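Local coordinates for putative flagellar protein FliS (Parabacteroides merdae ATCC 43184, PDB 4YOK) that is of unknown function despite its name, and pairs a transthyretin-like (prealbumin-like) N-terminal domain with a second, probably E-set-like, beta domain, at residues A[14-19]-A[96-101]. Numbering follows the deposited sequence.
Sequences GRVTYQ and LEVTPY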
ATOM      1  N   GLY A  14       2.112  -9.485 -10.617  1.00 22.98           N
ATOM      2  CA  GLY A  14       3.265  -8.932  -9.945  1.00 23.73           C
ATOM      3  C   GLY A  14       2.997  -8.398  -8.562  1.00 25.18           C
ATOM      4  O   GLY A  14       1.851  -8.380  -8.096  1.00 21.41           O
ATOM      5  N   ARG A  15       4.079  -7.987  -7.905  1.00 20.41           N
ATOM      6  CA  ARG A  15       4.061  -7.398  -6.566  1.00 19.50           C
ATOM      7  C   ARG A  15       5.106  -6.318  -6.475  1.00 21.25           C
ATOM      8  O   ARG A  15       6.213  -6.489  -6.999  1.00 20.78           O
ATOM      9  CB  ARG A  15       4.401  -8.464  -5.488  1.00 22.89           C
ATOM     10  CG  ARG A  15       3.305  -9.417  -5.068  1.00 37.30           C
ATOM     11  CD  ARG A  15       3.896 -10.574  -4.278  1.00 42.88           C
ATOM     12  NE  ARG A  15       4.878 -11.277  -5.106  1.00 44.62           N
ATOM     13  CZ  ARG A  15       5.850 -12.060  -4.655  1.00 51.52           C
ATOM     14  NH1 ARG A  15       5.971 -12.304  -3.353  1.00 45.17           N
ATOM     15  NH2 ARG A  15       6.701 -12.615  -5.500  1.00 28.22           N
ATOM     16  N   VAL A  16       4.799  -5.254  -5.747  1.00 17.30           N
ATOM     17  CA  VAL A  16       5.773  -4.234  -5.357  1.00 18.26           C
ATOM     18  C   VAL A  16       6.348  -4.735  -4.026  1.00 20.24           C
ATOM     19  O   VAL A  16       5.578  -5.066  -3.119  1.00 18.85           O
ATOM     20  CB  VAL A  16       5.135  -2.833  -5.245  1.00 23.72           C
ATOM     21  CG1 VAL A  16       6.153  -1.818  -4.737  1.00 24.57           C
ATOM     22  CG2 VAL A  16       4.575  -2.396  -6.594  1.00 23.36           C
ATOM     23  N   THR A  17       7.673  -4.792  -3.899  1.00 16.33           N
ATOM     24  CA  THR A  17       8.288  -5.352  -2.695  1.00 16.24           C
ATOM     25  C   THR A  17       9.430  -4.503  -2.127  1.00 19.60           C
ATOM     26  O   THR A  17       9.970  -3.630  -2.791  1.00 18.32           O
ATOM     27  CB  THR A  17       8.888  -6.754  -3.019  1.00 21.44           C
ATOM     28  OG1 THR A  17       9.871  -6.611  -4.058  1.00 20.37           O
ATOM     29  CG2 THR A  17       7.817  -7.816  -3.401  1.00 20.74           C
ATOM     30  N   TYR A  18       9.807  -4.810  -0.891  1.00 17.55           N
ATOM     31  CA  TYR A  18      11.004  -4.281  -0.265  1.00 17.75           C
ATOM     32  C   TYR A  18      11.719  -5.461   0.388  1.00 23.46           C
ATOM     33  O   TYR A  18      11.136  -6.082   1.261  1.00 23.33           O
ATOM     34  CB  TYR A  18      10.724  -3.164   0.755  1.00 17.02           C
ATOM     35  CG  TYR A  18      11.979  -2.718   1.485  1.00 20.27           C
ATOM     36  CD1 TYR A  18      13.077  -2.216   0.789  1.00 23.24           C
ATOM     37  CD2 TYR A  18      12.100  -2.876   2.862  1.00 21.25           C
ATOM     38  CE1 TYR A  18      14.230  -1.800   1.457  1.00 23.28           C
ATOM     39  CE2 TYR A  18      13.262  -2.495   3.538  1.00 22.40           C
ATOM     40  CZ  TYR A  18      14.324  -1.968   2.831  1.00 28.30           C
ATOM     41  OH  TYR A  18      15.478  -1.624   3.493  1.00 24.38           O
ATOM     42  N   GLN A  19      12.933  -5.765  -0.051  1.00 22.90           N
ATOM     43  CA  GLN A  19      13.738  -6.909   0.417  1.00 25.45           C
ATOM     44  C   GLN A  19      12.932  -8.201   0.246  1.00 29.32           C
ATOM     45  O   GLN A  19      12.917  -9.051   1.136  1.00 28.90           O
ATOM     46  CB  GLN A  19      14.188  -6.697   1.887  1.00 27.20           C
ATOM     47  CG  GLN A  19      15.086  -5.480   2.022  1.00 31.56           C
ATOM     48  CD  GLN A  19      15.700  -5.347   3.393  1.00 49.00           C
ATOM     49  OE1 GLN A  19      15.087  -5.652   4.426  1.00 43.34           O
ATOM     50  NE2 GLN A  19      16.903  -4.804   3.425  1.00 39.11           N
ATOM     51  N   LEU A  96       8.744  -5.929  -8.250  1.00 17.24           N
ATOM     52  CA  LEU A  96       9.420  -4.658  -8.465  1.00 17.18           C
ATOM     53  C   LEU A  96       9.893  -4.133  -7.121  1.00 19.89           C
ATOM     54  O   LEU A  96       9.070  -3.905  -6.249  1.00 18.00           O
ATOM     55  CB  LEU A  96       8.488  -3.651  -9.183  1.00 17.46           C
ATOM     56  CG  LEU A  96       9.037  -2.226  -9.347  1.00 21.33           C
ATOM     57  CD1 LEU A  96      10.221  -2.199 -10.328  1.00 21.52           C
ATOM     58  CD2 LEU A  96       7.923  -1.251  -9.752  1.00 20.22           C
ATOM     59  N   GLU A  97      11.227  -4.007  -6.945  1.00 19.03           N
ATOM     60  CA  GLU A  97      11.859  -3.522  -5.704  1.00 19.07           C
ATOM     61  C   GLU A  97      11.863  -2.011  -5.654  1.00 20.44           C
ATOM     62  O   GLU A  97      12.262  -1.341  -6.618  1.00 20.81           O
ATOM     63  CB  GLU A  97      13.323  -4.015  -5.578  1.00 21.81           C
ATOM     64  CG  GLU A  97      13.480  -5.394  -4.978  1.00 32.89           C
ATOM     65  CD  GLU A  97      13.214  -5.509  -3.485  1.00 37.48           C
ATOM     66  OE1 GLU A  97      13.855  -4.793  -2.678  1.00 26.08           O
ATOM     67  OE2 GLU A  97      12.391  -6.373  -3.122  1.00 27.47           O
ATOM     68  N   VAL A  98      11.384  -1.468  -4.531  1.00 16.07           N
ATOM     69  CA  VAL A  98      11.364  -0.020  -4.279  1.00 14.62           C
ATOM     70  C   VAL A  98      12.030   0.269  -2.920  1.00 20.67           C
ATOM     71  O   VAL A  98      12.366  -0.673  -2.185  1.00 19.41           O
ATOM     72  CB  VAL A  98       9.926   0.543  -4.349  1.00 18.35           C
ATOM     73  CG1 VAL A  98       9.310   0.307  -5.740  1.00 18.14           C
ATOM     74  CG2 VAL A  98       9.039  -0.031  -3.216  1.00 16.73           C
ATOM     75  N   THR A  99      12.224   1.562  -2.590  1.00 17.89           N
ATOM     76  CA  THR A  99      12.815   1.933  -1.297  1.00 19.27           C
ATOM     77  C   THR A  99      11.789   2.731  -0.501  1.00 20.99           C
ATOM     78  O   THR A  99      11.688   3.947  -0.703  1.00 20.34           O
ATOM     79  CB  THR A  99      14.132   2.703  -1.441  1.00 26.23           C
ATOM     80  OG1 THR A  99      14.980   1.991  -2.346  1.00 25.56           O
ATOM     81  CG2 THR A  99      14.831   2.892  -0.077  1.00 24.71           C
ATOM     82  N   PRO A 100      11.009   2.061   0.373  1.00 18.96           N
ATOM     83  CA  PRO A 100      10.008   2.794   1.177  1.00 18.02           C
ATOM     84  C   PRO A 100      10.669   3.777   2.133  1.00 20.27           C
ATOM     85  O   PRO A 100      11.803   3.538   2.547  1.00 19.83           O
ATOM     86  CB  PRO A 100       9.280   1.689   1.962  1.00 20.47           C
ATOM     87  CG  PRO A 100       9.677   0.381   1.306  1.00 25.13           C
ATOM     88  CD  PRO A 100      11.022   0.619   0.693  1.00 20.74           C
ATOM     89  N   TYR A 101       9.964   4.862   2.511  1.00 17.67           N
ATOM     90  CA  TYR A 101      10.492   5.823   3.503  1.00 17.74           C
ATOM     91  C   TYR A 101      10.513   5.153   4.878  1.00 21.54           C
ATOM     92  O   TYR A 101      11.489   5.256   5.610  1.00 22.47           O
ATOM     93  CB  TYR A 101       9.596   7.075   3.543  1.00 17.90           C
ATOM     94  CG  TYR A 101       9.658   7.877   2.271  1.00 19.47           C
ATOM     95  CD1 TYR A 101      10.844   8.500   1.875  1.00 22.08           C
ATOM     96  CD2 TYR A 101       8.557   7.958   1.421  1.00 19.70           C
ATOM     97  CE1 TYR A 101      10.927   9.194   0.670  1.00 24.65           C
ATOM     98  CE2 TYR A 101       8.612   8.707   0.239  1.00 20.68           C
ATOM     99  CZ  TYR A 101       9.798   9.323  -0.126  1.00 25.30           C
ATOM    100  OH  TYR A 101       9.891  10.037  -1.292  1.00 27.28           O
TER
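Glu97 reaches from its strand to the end of the neighbouring one, where its carboxylate gathers the side chain of Thr17 and the backbone of Gln19. From CB the chain folds about the CB-CG bond (chi2 -72°), which carries the acid group across to the end of strand 9-18; on the way Glu97 CG passes 3.9 Å from Thr17 OG1. At the tip Glu97 OE1 offers its syn lone pair to Gln19 N at 2.9 Å, whereas Glu97 OE2 takes the Thr17 OG1 hydroxyl at 2.7 Å from above the carboxylate plane. Gly20 N also donates to Glu97 OE2, so the carboxylate holds the backbone where strand 9-18 turns into its loop. Alongside, Leu96 N bonds to Arg15 O, Thr17 N to Leu96 O and Val98 N to Thr17 O, a parallel ladder. Val16 CG1 meets Val98 CG2 at 3.7 Å, and further on Tyr18 CD1 lies 3.5 Å from Pro100 CD, with Val98 O at the ring edge. Strand 9-18 pairs in parallel with 92-97 and antiparallel with 56-62 in the transthyretin-like domain; Val16 and Leu96 touch Leu34 of strand 33-37, while Tyr18 touches Ile125 in a loop beyond strand 115-124.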